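Local structure of probable 2-hydroxyhepta-2,4-diene-1,7-dioate isomerase (Thermus thermophilus, 2DFU) at residues P105-E110 with I146-V151; G82-A87 with S163-L168; D182-T187 with A245-G250; Y34-V39 with P89-D94; G234-G239 with T254-K259. The protein probably isomerises 2-hydroxyhepta-2,4-diene-1,7-dioate as a metal-binding enzyme of the fumarylacetoacetate hydrolase family. One frame throughout, in Å; residues are numbered along the deposited sequence.

Interaction 1: residues P105-E110 with I146-V151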
# COMPACT_ATOMS: atom_id res chain seq x y z
N PRO A 105 -12.20 -16.76 -2.76
CA PRO A 105 -11.12 -17.33 -1.95
C PRO A 105 -11.41 -18.57 -1.14
O PRO A 105 -12.55 -18.84 -0.74
CB PRO A 105 -10.71 -16.16 -1.06
CG PRO A 105 -11.15 -14.96 -1.82
CD PRO A 105 -12.49 -15.39 -2.33
N PHE A 106 -10.36 -19.33 -0.87
CA PHE A 106 -10.45 -20.55 -0.09
C PHE A 106 -10.57 -20.22 1.38
O PHE A 106 -11.24 -20.93 2.12
CB PHE A 106 -9.22 -21.42 -0.32
CG PHE A 106 -9.15 -22.61 0.59
CD1 PHE A 106 -10.11 -23.61 0.52
CD2 PHE A 106 -8.13 -22.72 1.54
CE1 PHE A 106 -10.07 -24.71 1.39
CE2 PHE A 106 -8.08 -23.81 2.41
CZ PHE A 106 -9.05 -24.81 2.33
N PHE A 107 -9.93 -19.13 1.81
CA PHE A 107 -9.91 -18.72 3.21
C PHE A 107 -11.18 -18.10 3.78
O PHE A 107 -11.26 -17.80 4.98
CB PHE A 107 -8.72 -17.78 3.47
CG PHE A 107 -8.85 -16.43 2.79
CD1 PHE A 107 -9.65 -15.43 3.34
CD2 PHE A 107 -8.16 -16.17 1.61
CE1 PHE A 107 -9.77 -14.18 2.71
CE2 PHE A 107 -8.27 -14.93 0.98
CZ PHE A 107 -9.08 -13.93 1.53
N THR A 108 -12.19 -17.89 2.94
CA THR A 108 -13.42 -17.28 3.42
C THR A 108 -14.67 -17.99 2.92
O THR A 108 -14.62 -18.76 1.96
CB THR A 108 -13.52 -15.79 3.00
OG1 THR A 108 -14.66 -15.18 3.62
CG2 THR A 108 -13.66 -15.68 1.48
N GLU A 109 -15.78 -17.72 3.58
CA GLU A 109 -17.06 -18.28 3.19
C GLU A 109 -18.08 -17.17 3.39
O GLU A 109 -19.28 -17.42 3.47
CB GLU A 109 -17.39 -19.51 4.04
CG GLU A 109 -16.43 -20.66 3.79
CD GLU A 109 -16.85 -21.94 4.49
OE1 GLU A 109 -16.86 -21.95 5.74
OE2 GLU A 109 -17.16 -22.93 3.79
N GLU A 110 -17.57 -15.94 3.47
CA GLU A 110 -18.41 -14.78 3.69
C GLU A 110 -17.95 -13.60 2.83
O GLU A 110 -17.59 -12.54 3.35
CB GLU A 110 -18.37 -14.40 5.17
CG GLU A 110 -19.64 -13.77 5.68
CD GLU A 110 -20.83 -14.70 5.57
OE1 GLU A 110 -20.80 -15.77 6.22
OE2 GLU A 110 -21.79 -14.37 4.84
N ILE A 146 -14.38 -5.49 -2.49
CA ILE A 146 -14.64 -6.88 -2.13
C ILE A 146 -14.21 -7.10 -0.68
O ILE A 146 -13.09 -6.74 -0.29
CB ILE A 146 -13.86 -7.85 -3.05
CG1 ILE A 146 -14.33 -7.67 -4.50
CG2 ILE A 146 -14.07 -9.29 -2.58
CD1 ILE A 146 -15.74 -8.17 -4.76
N THR A 147 -15.09 -7.71 0.12
CA THR A 147 -14.82 -7.94 1.53
C THR A 147 -15.07 -9.36 2.04
O THR A 147 -16.13 -9.94 1.82
CB THR A 147 -15.70 -6.99 2.40
OG1 THR A 147 -15.50 -5.63 1.98
CG2 THR A 147 -15.36 -7.13 3.86
N ALA A 148 -14.08 -9.92 2.74
CA ALA A 148 -14.24 -11.25 3.32
C ALA A 148 -14.59 -10.97 4.79
O ALA A 148 -13.71 -10.78 5.63
CB ALA A 148 -12.96 -12.04 3.21
N ARG A 149 -15.89 -10.95 5.07
CA ARG A 149 -16.43 -10.64 6.40
C ARG A 149 -16.01 -11.51 7.57
O ARG A 149 -15.84 -11.00 8.67
CB ARG A 149 -17.96 -10.62 6.36
CG ARG A 149 -18.54 -9.74 5.27
CD ARG A 149 -19.32 -8.57 5.83
NE ARG A 149 -18.51 -7.69 6.66
CZ ARG A 149 -18.76 -6.40 6.86
NH1 ARG A 149 -19.82 -5.84 6.27
NH2 ARG A 149 -17.98 -5.68 7.65
N ASP A 150 -15.86 -12.82 7.37
CA ASP A 150 -15.48 -13.66 8.50
C ASP A 150 -14.08 -13.37 9.03
O ASP A 150 -13.92 -13.08 10.21
CB ASP A 150 -15.63 -15.16 8.16
CG ASP A 150 -15.16 -15.50 6.76
OD1 ASP A 150 -14.46 -14.68 6.13
OD2 ASP A 150 -15.50 -16.61 6.29
N VAL A 151 -13.08 -13.41 8.16
CA VAL A 151 -11.72 -13.13 8.59
C VAL A 151 -11.59 -11.69 9.07
O VAL A 151 -10.72 -11.36 9.87
CB VAL A 151 -10.70 -13.40 7.47
CG1 VAL A 151 -10.78 -14.87 7.05
CG2 VAL A 151 -10.96 -12.49 6.28

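Interaction 2: residues G82-A87 with S163-L168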
# COMPACT_ATOMS: atom_id res chain seq x y z
N GLY A 82 -3.66 -3.07 -0.83
CA GLY A 82 -2.44 -3.01 -1.60
C GLY A 82 -2.80 -3.02 -3.08
O GLY A 82 -3.92 -3.39 -3.42
N PRO A 83 -1.89 -2.60 -3.97
CA PRO A 83 -2.16 -2.58 -5.41
C PRO A 83 -2.53 -3.97 -5.95
O PRO A 83 -3.16 -4.09 -6.99
CB PRO A 83 -0.86 -2.05 -6.00
CG PRO A 83 -0.38 -1.11 -4.93
CD PRO A 83 -0.62 -1.91 -3.67
N ASN A 84 -2.13 -5.02 -5.23
CA ASN A 84 -2.43 -6.39 -5.66
C ASN A 84 -3.94 -6.64 -5.71
O ASN A 84 -4.40 -7.56 -6.39
CB ASN A 84 -1.80 -7.39 -4.70
CG ASN A 84 -2.36 -7.28 -3.29
OD1 ASN A 84 -2.11 -6.29 -2.59
ND2 ASN A 84 -3.12 -8.28 -2.86
N ALA A 85 -4.72 -5.83 -4.99
CA ALA A 85 -6.17 -5.99 -4.97
C ALA A 85 -6.84 -5.51 -6.26
O ALA A 85 -7.99 -5.86 -6.53
CB ALA A 85 -6.77 -5.23 -3.77
N LEU A 86 -6.12 -4.71 -7.05
CA LEU A 86 -6.69 -4.20 -8.29
C LEU A 86 -7.04 -5.29 -9.29
O LEU A 86 -6.27 -6.23 -9.52
CB LEU A 86 -5.72 -3.19 -8.92
CG LEU A 86 -5.53 -1.92 -8.10
CD1 LEU A 86 -4.40 -1.10 -8.70
CD2 LEU A 86 -6.82 -1.12 -8.08
N ALA A 87 -8.21 -5.16 -9.90
CA ALA A 87 -8.68 -6.12 -10.88
C ALA A 87 -9.25 -5.36 -12.07
O ALA A 87 -9.97 -4.38 -11.89
CB ALA A 87 -9.73 -7.03 -10.26
N SER A 163 -7.63 -6.75 1.42
CA SER A 163 -6.53 -6.65 0.48
C SER A 163 -6.05 -7.92 -0.21
O SER A 163 -4.90 -7.98 -0.66
CB SER A 163 -5.36 -5.96 1.18
OG SER A 163 -4.42 -5.48 0.23
N ALA A 164 -6.91 -8.93 -0.30
CA ALA A 164 -6.54 -10.16 -0.99
C ALA A 164 -6.47 -9.83 -2.48
O ALA A 164 -7.06 -8.84 -2.92
CB ALA A 164 -7.61 -11.24 -0.74
N ASP A 165 -5.77 -10.64 -3.26
CA ASP A 165 -5.66 -10.40 -4.69
C ASP A 165 -7.04 -10.22 -5.34
O ASP A 165 -7.98 -10.94 -5.02
CB ASP A 165 -4.93 -11.56 -5.39
CG ASP A 165 -3.45 -11.61 -5.06
OD1 ASP A 165 -2.90 -10.60 -4.56
OD2 ASP A 165 -2.82 -12.65 -5.32
N LYS A 166 -7.14 -9.25 -6.25
CA LYS A 166 -8.37 -8.93 -6.97
C LYS A 166 -9.54 -8.44 -6.11
O LYS A 166 -10.68 -8.44 -6.57
CB LYS A 166 -8.85 -10.14 -7.79
CG LYS A 166 -7.76 -10.91 -8.53
CD LYS A 166 -6.86 -10.02 -9.39
CE LYS A 166 -5.77 -10.88 -10.06
NZ LYS A 166 -4.83 -10.09 -10.89
N PHE A 167 -9.28 -8.02 -4.88
CA PHE A 167 -10.37 -7.52 -4.04
C PHE A 167 -10.75 -6.08 -4.36
O PHE A 167 -11.45 -5.43 -3.58
CB PHE A 167 -10.03 -7.65 -2.56
CG PHE A 167 -10.44 -8.97 -1.95
CD1 PHE A 167 -10.58 -10.11 -2.74
CD2 PHE A 167 -10.68 -9.07 -0.58
CE1 PHE A 167 -10.95 -11.33 -2.18
CE2 PHE A 167 -11.05 -10.29 -0.01
CZ PHE A 167 -11.19 -11.42 -0.81
N LEU A 168 -10.29 -5.58 -5.50
CA LEU A 168 -10.64 -4.22 -5.87
C LEU A 168 -10.83 -3.97 -7.37
O LEU A 168 -9.96 -3.40 -8.03
CB LEU A 168 -9.60 -3.22 -5.33
CG LEU A 168 -9.97 -1.74 -5.57
CD1 LEU A 168 -11.28 -1.40 -4.85
CD2 LEU A 168 -8.85 -0.84 -5.08
O HOH W 1 -5.14 -6.92 -12.15

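Interaction 3: residues D182-T187 with A245-G250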
# COMPACT_ATOMS: atom_id res chain seq x y z
N ASP A 182 -22.90 15.19 -5.63
CA ASP A 182 -24.19 15.24 -6.31
C ASP A 182 -24.33 14.16 -7.38
O ASP A 182 -24.54 14.46 -8.55
CB ASP A 182 -24.43 16.62 -6.92
CG ASP A 182 -25.87 16.82 -7.39
OD1 ASP A 182 -26.79 16.33 -6.70
OD2 ASP A 182 -26.07 17.47 -8.43
N THR A 183 -24.22 12.90 -6.98
CA THR A 183 -24.36 11.79 -7.91
C THR A 183 -24.88 10.55 -7.19
O THR A 183 -24.97 10.52 -5.96
CB THR A 183 -23.01 11.47 -8.61
OG1 THR A 183 -23.24 10.58 -9.71
CG2 THR A 183 -22.04 10.81 -7.64
N TRP A 184 -25.26 9.54 -7.96
CA TRP A 184 -25.79 8.31 -7.38
C TRP A 184 -24.90 7.10 -7.65
O TRP A 184 -24.28 6.98 -8.71
CB TRP A 184 -27.19 8.00 -7.93
CG TRP A 184 -28.23 8.97 -7.51
CD1 TRP A 184 -28.45 10.22 -8.02
CD2 TRP A 184 -29.20 8.79 -6.47
NE1 TRP A 184 -29.49 10.83 -7.36
CE2 TRP A 184 -29.97 9.98 -6.41
CE3 TRP A 184 -29.50 7.74 -5.59
CZ2 TRP A 184 -31.02 10.14 -5.49
CZ3 TRP A 184 -30.54 7.91 -4.68
CH2 TRP A 184 -31.28 9.11 -4.64
N VAL A 185 -24.86 6.20 -6.67
CA VAL A 185 -24.09 4.98 -6.76
C VAL A 185 -25.10 3.83 -6.69
O VAL A 185 -25.80 3.69 -5.69
CB VAL A 185 -23.09 4.84 -5.58
CG1 VAL A 185 -22.40 3.51 -5.65
CG2 VAL A 185 -22.06 5.98 -5.63
N ARG A 186 -25.18 3.03 -7.74
CA ARG A 186 -26.11 1.90 -7.76
C ARG A 186 -25.39 0.60 -8.10
O ARG A 186 -24.62 0.52 -9.06
CB ARG A 186 -27.22 2.17 -8.78
CG ARG A 186 -28.05 3.41 -8.49
CD ARG A 186 -29.22 3.54 -9.45
NE ARG A 186 -30.11 4.66 -9.13
CZ ARG A 186 -29.92 5.91 -9.55
NH1 ARG A 186 -28.88 6.21 -10.31
NH2 ARG A 186 -30.79 6.85 -9.21
N THR A 187 -25.66 -0.43 -7.30
CA THR A 187 -25.05 -1.74 -7.49
C THR A 187 -26.10 -2.76 -7.90
O THR A 187 -27.16 -2.85 -7.29
CB THR A 187 -24.39 -2.25 -6.19
OG1 THR A 187 -23.37 -1.32 -5.77
CG2 THR A 187 -23.76 -3.61 -6.40
N ALA A 245 -23.09 1.24 -11.22
CA ALA A 245 -23.26 2.41 -12.06
C ALA A 245 -23.23 3.68 -11.23
O ALA A 245 -23.92 3.80 -10.22
CB ALA A 245 -24.57 2.31 -12.82
N VAL A 246 -22.39 4.63 -11.67
CA VAL A 246 -22.26 5.91 -10.99
C VAL A 246 -22.59 6.96 -12.04
O VAL A 246 -21.93 7.04 -13.08
CB VAL A 246 -20.82 6.13 -10.47
CG1 VAL A 246 -20.68 7.54 -9.91
CG2 VAL A 246 -20.50 5.10 -9.40
N GLU A 247 -23.63 7.73 -11.78
CA GLU A 247 -24.06 8.76 -12.71
C GLU A 247 -22.95 9.75 -13.03
O GLU A 247 -22.25 10.22 -12.13
CB GLU A 247 -25.29 9.49 -12.17
CG GLU A 247 -26.60 8.75 -12.42
CD GLU A 247 -27.81 9.47 -11.83
OE1 GLU A 247 -27.88 10.71 -11.95
OE2 GLU A 247 -28.70 8.79 -11.27
N GLY A 248 -22.79 10.04 -14.31
CA GLY A 248 -21.78 10.98 -14.74
C GLY A 248 -20.39 10.39 -14.82
O GLY A 248 -19.47 11.03 -15.33
N VAL A 249 -20.21 9.18 -14.31
CA VAL A 249 -18.89 8.55 -14.35
C VAL A 249 -18.87 7.38 -15.32
O VAL A 249 -18.18 7.42 -16.34
CB VAL A 249 -18.44 8.08 -12.96
CG1 VAL A 249 -17.06 7.43 -13.06
CG2 VAL A 249 -18.40 9.26 -12.00
N GLY A 250 -19.61 6.34 -14.99
CA GLY A 250 -19.65 5.18 -15.86
C GLY A 250 -20.13 3.95 -15.12
O GLY A 250 -20.58 4.04 -13.98
O HOH W 2 -26.32 5.32 -11.09

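Interaction 4: residues Y34-V39 with P89-D94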
# COMPACT_ATOMS: atom_id res chain seq x y z
N TYR A 34 -7.71 3.87 -31.22
CA TYR A 34 -8.13 2.47 -31.21
C TYR A 34 -9.63 2.41 -30.99
O TYR A 34 -10.21 3.36 -30.47
CB TYR A 34 -7.48 1.71 -30.05
CG TYR A 34 -5.98 1.82 -29.92
CD1 TYR A 34 -5.37 3.00 -29.51
CD2 TYR A 34 -5.17 0.71 -30.18
CE1 TYR A 34 -3.98 3.08 -29.35
CE2 TYR A 34 -3.78 0.78 -30.02
CZ TYR A 34 -3.20 1.97 -29.61
OH TYR A 34 -1.83 2.03 -29.44
N ASP A 35 -10.26 1.31 -31.39
CA ASP A 35 -11.68 1.15 -31.14
C ASP A 35 -11.74 0.62 -29.71
O ASP A 35 -10.92 -0.21 -29.32
CB ASP A 35 -12.32 0.12 -32.08
CG ASP A 35 -12.51 0.65 -33.49
OD1 ASP A 35 -12.90 1.83 -33.63
OD2 ASP A 35 -12.28 -0.11 -34.45
N LEU A 36 -12.70 1.10 -28.93
CA LEU A 36 -12.82 0.65 -27.55
C LEU A 36 -12.89 -0.88 -27.45
O LEU A 36 -12.21 -1.49 -26.62
CB LEU A 36 -14.06 1.26 -26.90
CG LEU A 36 -14.28 0.83 -25.45
CD1 LEU A 36 -13.06 1.19 -24.61
CD2 LEU A 36 -15.52 1.51 -24.90
N ALA A 37 -13.72 -1.48 -28.30
CA ALA A 37 -13.92 -2.92 -28.29
C ALA A 37 -12.64 -3.72 -28.53
O ALA A 37 -12.56 -4.89 -28.18
CB ALA A 37 -14.99 -3.32 -29.34
N SER A 38 -11.64 -3.08 -29.12
CA SER A 38 -10.38 -3.75 -29.42
C SER A 38 -9.28 -3.64 -28.35
O SER A 38 -8.25 -4.30 -28.47
CB SER A 38 -9.82 -3.23 -30.75
OG SER A 38 -10.77 -3.37 -31.79
N VAL A 39 -9.48 -2.82 -27.33
CA VAL A 39 -8.44 -2.69 -26.31
C VAL A 39 -8.77 -3.44 -25.03
O VAL A 39 -9.91 -3.82 -24.80
CB VAL A 39 -8.18 -1.20 -25.94
CG1 VAL A 39 -7.95 -0.39 -27.20
CG2 VAL A 39 -9.35 -0.64 -25.14
N PRO A 89 -11.42 -3.92 -15.07
CA PRO A 89 -12.85 -3.68 -15.23
C PRO A 89 -13.31 -4.28 -16.55
O PRO A 89 -12.56 -4.32 -17.52
CB PRO A 89 -12.94 -2.16 -15.26
CG PRO A 89 -11.68 -1.79 -16.01
CD PRO A 89 -10.64 -2.70 -15.37
N GLY A 90 -14.54 -4.76 -16.59
CA GLY A 90 -15.03 -5.31 -17.83
C GLY A 90 -15.16 -4.19 -18.86
O GLY A 90 -15.58 -3.08 -18.53
N ASN A 91 -14.76 -4.49 -20.09
CA ASN A 91 -14.86 -3.54 -21.20
C ASN A 91 -16.36 -3.43 -21.53
O ASN A 91 -17.02 -4.44 -21.78
CB ASN A 91 -14.10 -4.10 -22.41
CG ASN A 91 -14.00 -3.12 -23.55
OD1 ASN A 91 -14.99 -2.52 -23.97
ND2 ASN A 91 -12.79 -2.95 -24.07
N PRO A 92 -16.92 -2.20 -21.53
CA PRO A 92 -18.34 -2.00 -21.82
C PRO A 92 -18.83 -2.58 -23.16
O PRO A 92 -20.03 -2.76 -23.37
CB PRO A 92 -18.49 -0.48 -21.76
CG PRO A 92 -17.50 -0.11 -20.72
CD PRO A 92 -16.29 -0.94 -21.11
N ARG A 93 -17.90 -2.87 -24.06
CA ARG A 93 -18.28 -3.44 -25.36
C ARG A 93 -18.45 -4.96 -25.28
O ARG A 93 -18.98 -5.58 -26.21
CB ARG A 93 -17.24 -3.06 -26.41
CG ARG A 93 -17.03 -1.56 -26.54
CD ARG A 93 -18.30 -0.83 -27.03
NE ARG A 93 -18.64 -1.19 -28.40
CZ ARG A 93 -19.06 -0.32 -29.32
NH1 ARG A 93 -19.19 0.97 -29.02
NH2 ARG A 93 -19.34 -0.74 -30.56
N ASP A 94 -18.01 -5.56 -24.17
CA ASP A 94 -18.12 -7.00 -23.91
C ASP A 94 -17.76 -7.22 -22.43
O ASP A 94 -16.73 -7.82 -22.11
CB ASP A 94 -17.18 -7.80 -24.82
CG ASP A 94 -17.20 -9.30 -24.52
OD1 ASP A 94 -18.21 -9.79 -23.98
OD2 ASP A 94 -16.20 -9.98 -24.83

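Interaction 5: residues G234-G239 with T254-K259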
# COMPACT_ATOMS: atom_id res chain seq x y z
N GLY A 234 -24.47 -7.22 0.45
CA GLY A 234 -24.93 -8.60 0.54
C GLY A 234 -23.87 -9.64 0.23
O GLY A 234 -22.74 -9.30 -0.13
N ALA A 235 -24.24 -10.90 0.36
CA ALA A 235 -23.32 -12.01 0.12
C ALA A 235 -23.15 -12.33 -1.36
O ALA A 235 -24.09 -12.25 -2.14
CB ALA A 235 -23.80 -13.25 0.87
N LEU A 236 -21.93 -12.71 -1.73
CA LEU A 236 -21.62 -13.06 -3.10
C LEU A 236 -21.51 -14.57 -3.25
O LEU A 236 -21.36 -15.30 -2.27
CB LEU A 236 -20.29 -12.44 -3.53
CG LEU A 236 -20.29 -10.95 -3.84
CD1 LEU A 236 -18.86 -10.40 -3.76
CD2 LEU A 236 -20.89 -10.73 -5.22
N ARG A 237 -21.58 -15.03 -4.49
CA ARG A 237 -21.45 -16.44 -4.80
C ARG A 237 -20.69 -16.57 -6.10
O ARG A 237 -20.72 -15.67 -6.94
CB ARG A 237 -22.82 -17.10 -4.98
CG ARG A 237 -23.57 -17.44 -3.70
CD ARG A 237 -24.95 -18.00 -4.05
NE ARG A 237 -25.70 -18.42 -2.87
CZ ARG A 237 -27.00 -18.72 -2.88
NH1 ARG A 237 -27.70 -18.63 -4.01
NH2 ARG A 237 -27.61 -19.10 -1.76
N PRO A 238 -19.98 -17.70 -6.28
CA PRO A 238 -19.22 -17.91 -7.51
C PRO A 238 -20.15 -17.69 -8.70
O PRO A 238 -21.31 -18.12 -8.68
CB PRO A 238 -18.77 -19.35 -7.39
CG PRO A 238 -18.51 -19.48 -5.91
CD PRO A 238 -19.70 -18.76 -5.30
N GLY A 239 -19.67 -17.01 -9.73
CA GLY A 239 -20.51 -16.79 -10.89
C GLY A 239 -21.36 -15.52 -10.87
O GLY A 239 -21.94 -15.17 -11.88
N THR A 254 -17.93 -6.37 -13.30
CA THR A 254 -17.01 -7.34 -12.74
C THR A 254 -17.79 -8.61 -12.43
O THR A 254 -19.01 -8.65 -12.55
CB THR A 254 -16.33 -6.81 -11.46
OG1 THR A 254 -15.31 -7.73 -11.05
CG2 THR A 254 -17.33 -6.67 -10.33
N LEU A 255 -17.08 -9.67 -12.04
CA LEU A 255 -17.74 -10.92 -11.73
C LEU A 255 -16.92 -11.81 -10.80
O LEU A 255 -15.69 -11.69 -10.72
CB LEU A 255 -18.07 -11.68 -13.02
CG LEU A 255 -16.93 -12.13 -13.93
CD1 LEU A 255 -16.17 -13.27 -13.28
CD2 LEU A 255 -17.51 -12.61 -15.25
N ILE A 256 -17.61 -12.70 -10.11
CA ILE A 256 -16.97 -13.61 -9.19
C ILE A 256 -16.64 -14.92 -9.87
O ILE A 256 -17.50 -15.53 -10.54
CB ILE A 256 -17.86 -13.88 -7.98
CG1 ILE A 256 -18.39 -12.56 -7.43
CG2 ILE A 256 -17.06 -14.61 -6.90
CD1 ILE A 256 -17.30 -11.57 -7.02
N GLY A 257 -15.40 -15.37 -9.71
CA GLY A 257 -14.98 -16.62 -10.31
C GLY A 257 -15.30 -17.80 -9.41
O GLY A 257 -15.90 -17.62 -8.35
N PRO A 258 -14.92 -19.02 -9.82
CA PRO A 258 -15.15 -20.26 -9.07
C PRO A 258 -14.44 -20.23 -7.72
O PRO A 258 -13.43 -19.55 -7.57
CB PRO A 258 -14.57 -21.34 -9.99
CG PRO A 258 -14.72 -20.74 -11.36
CD PRO A 258 -14.29 -19.31 -11.12
N LYS A 259 -14.96 -20.97 -6.74
CA LYS A 259 -14.31 -20.99 -5.44
C LYS A 259 -12.98 -21.71 -5.56
O LYS A 259 -12.90 -22.75 -6.21
CB LYS A 259 -15.16 -21.71 -4.38
CG LYS A 259 -14.81 -21.25 -2.96
CD LYS A 259 -14.61 -22.41 -2.01
CE LYS A 259 -13.88 -21.96 -0.74
NZ LYS A 259 -14.56 -20.87 -0.01

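Interaction 1: residues P105-E110 with I146-V151
Two first torsions bring Thr108 and Asp150 together: OG1 of Thr108 stands trans to its own backbone N (chi1 -173°), while CG of Asp150 sits between its backbone N and carbonyl carbon (chi1 40°), which swings the carboxylate across the threonine at about a right angle. The hydroxyl then donates to Asp150 OD1 at 2.6 Å on the syn side. The second oxygen, Asp150 OD2, takes the backbone N of Glu109 at 2.9 Å, also syn, with the donor only modestly off the carboxylate plane. One carboxylate therefore grips two consecutive residues of 105-110. OD1 has a further donor, Val151 N, at its anti side, so the group is held against rotation from both segments. Thr108 OG1 in turn accepts from Glu110 N at 3.0 Å, which closes an ST turn in the loop between strands 102-104 and 111-121 of the FAA hydrolase domain; the partner segment comes from the end of strand 137-148 and leads to a short helix. Arg149 N donates to Glu110 O at 2.9 Å, and the same oxygen also accepts from His112 ND1. Beside this polar cluster, CE1 of Phe107 packs on Ala148 CB at 3.9 Å, and Val151 CG1 comes to the ring edge near its plane, 3.9 Å from Phe107 CD1. Pro105 CB covers one ring face toward the rim, and Phe216 of the second subunit also packs on Phe107.

Interaction 2: residues G82-A87 with S163-L168
Backbone pairing joins Leu86 to Leu168 as a parallel beta bridge between strands 86-87 and 168-175, just after a type II beta turn from Ala164 to Phe167 in the FAA hydrolase domain. Ala87 N donates to Leu168 O at 3.1 Å from well above the carbonyl plane, whereas the bond from Leu168 N to Ala85 O is weak because of its bent angle. Lys166 N adds a straighter link to Asn84 O at 3.2 Å.

Side-chain polar bonds centre on Asn84. Its CG lies between backbone N and carbonyl carbon (chi1 63°), a setting that turns ND2 across to the other segment, where it donates to both Ser163 O at 2.8 Å and Asp165 OD1 at 2.9 Å. The amide and carboxylate planes are 71° apart, yet Asp165 OD1 lies close to the amide plane of Asn84 and receives the N-H on its anti side. The other carboxylate oxygen, Asp165 OD2, bonds to Thr218 OG1 of the second subunit, so this hydrogen-bonded group reaches the dimer interface. Ser163 OG accepts from Gly82 N at 2.7 Å in a nearly straight bond. Lys166 NZ forms a salt bridge with Glu100 OE2.

Apolar contacts complete the buried contact: Ala85 CB meets Leu168 CB, while Leu86 and Leu168 run side by side. The two leucine branches meet at CD2 of Leu86 and CD2 of Leu168, 3.6 Å apart.

Interaction 3: residues D182-T187 with A245-G250
Val185 and Val246 form a non-hydrogen-bonded antiparallel pair (CA atoms 4.7 Å apart), and the next pair, Arg186 with Ala245, is hydrogen-bonded through Arg186 N to Ala245 O at 2.9 Å and Ala245 N to Arg186 O at 2.7 Å. A further backbone bond runs from Glu247 N to Trp184 O. On the valine face, Val185 CG2 and Val246 CG2 touch at 4.2 Å as the two side chains lie side by side. Arg186 leaves the other face with its chain extended from CG to NE, which carries NH1 to Glu247 OE2. This salt bridge measures 2.8 Å and is nearly straight at 173°; it uses the anti lone pair of OE2, and the guanidinium and carboxylate are nearly coplanar (7°). Water 2 lies at the guanidinium edge and links NH1 to Ala245 O, while NE has its own salt bridge to Glu196. Trp184 runs alongside Glu247, its CD1 3.6 Å from Glu247 OE2, and Arg186 NH2 stands over one face of the indole toward the rim. A leucine in place of Arg186 would probably leave the Glu247 and Glu196 carboxylates without their shared cationic mate and that indole face less well covered. Thr183 OG1 donates to Glu247 O at 2.6 Å. The turn beyond carries a classic beta bulge, in which Val249 and Gly250 both face Val246, within the antiparallel part of the five-stranded mixed sheet.

Interaction 4: residues Y34-V39 with P89-D94
Leu36 opens the contact by offering both its side chain and its carbonyl to the segment 89-94. Its CG stands opposite the backbone N (chi1 180°) and slides past the Asn91 amide in the reverse direction, reaching 3.7 Å from Asn91 OD1; the CD2 branch packs against Arg93 CG at 3.8 Å. Leu36 and Pro92 also touch Trp173 of strand 168-175. Leu36 O receives Asn91 ND2 at 3.0 Å in a nearly straight bond (165°), with the donor above the carbonyl plane although the oxygen lies in the amide plane of Asn91. Next, Ala37 CB meets Arg93 CB at 3.7 Å, so the aliphatic start of the arginine chain packs beside the 3-10 segment 36-38. Just past that segment, Val39 N reaches Leu36 O from the opposite face of its plane, and Val39 O takes a second, weak bond from Asn91 ND2 at 3.1 Å. The amide oxygen serves its own segment: Asn91 OD1 accepts from Arg93 N at 2.9 Å, making an Asx turn that overlaps the type I beta turn from Asn91 to Asp94. With a leucine at Asn91, Leu36 O and Val39 O would probably lose their cross-segment donor and Arg93 N its turn-closing acceptor. One amide thus joins the N-terminal region to the FAA hydrolase domain, and the join probably owes its specificity to one good and one weak amide bond, with Leu36, Ala37 and the Arg93 methylenes adding apolar contact.

Interaction 5: residues G234-G239 with T254-K259
Ile256 meets the 234-239 loop along most of its side chain. Its CB lies 3.5 Å from Arg237 O, so the branch point rests against the loop backbone before any side chain is reached. From there the two branches part. CG2, opposite the backbone N, turns to the backbone around Arg237 O and Pro238 CA, the latter 4.0 Å away. CG1 stands opposite the carbonyl carbon instead (chi1 -48°), and this sends it toward Leu236, whose CD2 it touches at 3.8 Å. At the tip, Ile256 CD1 reaches Leu236 CD1, also at 3.8 Å, and the two side chains cross at about a right angle. Leu242 packs on both residues, while Leu111 and Tyr113 of strand 111-121 touch Leu236.

The setting is the five-stranded mixed sheet of the FAA hydrolase domain: the loop leads into strand 241-246, and strand 250-259, which carries Ile256, lies next to that strand in the antiparallel sense. The direction from CA 236 to CA 239 is at 89° to that from CA 256 to CA 259, so the end of the loop lies across the strand rather than alongside it.

Gly239 N donates to Ile256 O at 2.7 Å, approaching from above the carbonyl plane at a moderately bent 146°. Beside it, Pro238 CA makes a CH...O contact with Gly257 O at 3.4 Å. The proline ring continues along the strand, its CB toward Pro258 CA and its CG 3.9 Å from Lys259 N. Lys259 sends its amine elsewhere, to Pro105 O.

Interaction 2 is buried and lies nearest the chain centre, about 10 Å between centres; it mixes a beta bridge with an asparagine-centred polar network. Interaction 1, partly buried, touches it directly: Ile146 N probably bonds to Phe167 O, and Phe107 packs on Ala164 and Phe167. Both also reach the second subunit, unlike interactions 3, 4 and 5. Interaction 5, with most exposed touching residues, is mainly apolar and meets interaction 1 where Leu236 CD1 packs on Ile146 CD1. Interaction 3, partly buried, shares a sheet with it through neighbouring strands 241-246 and 250-259 but adds a salt bridge. Interaction 4 joins the N-terminal region to the hydrolase part through one amide, largely buried, with Ala37 and Arg93 exposed.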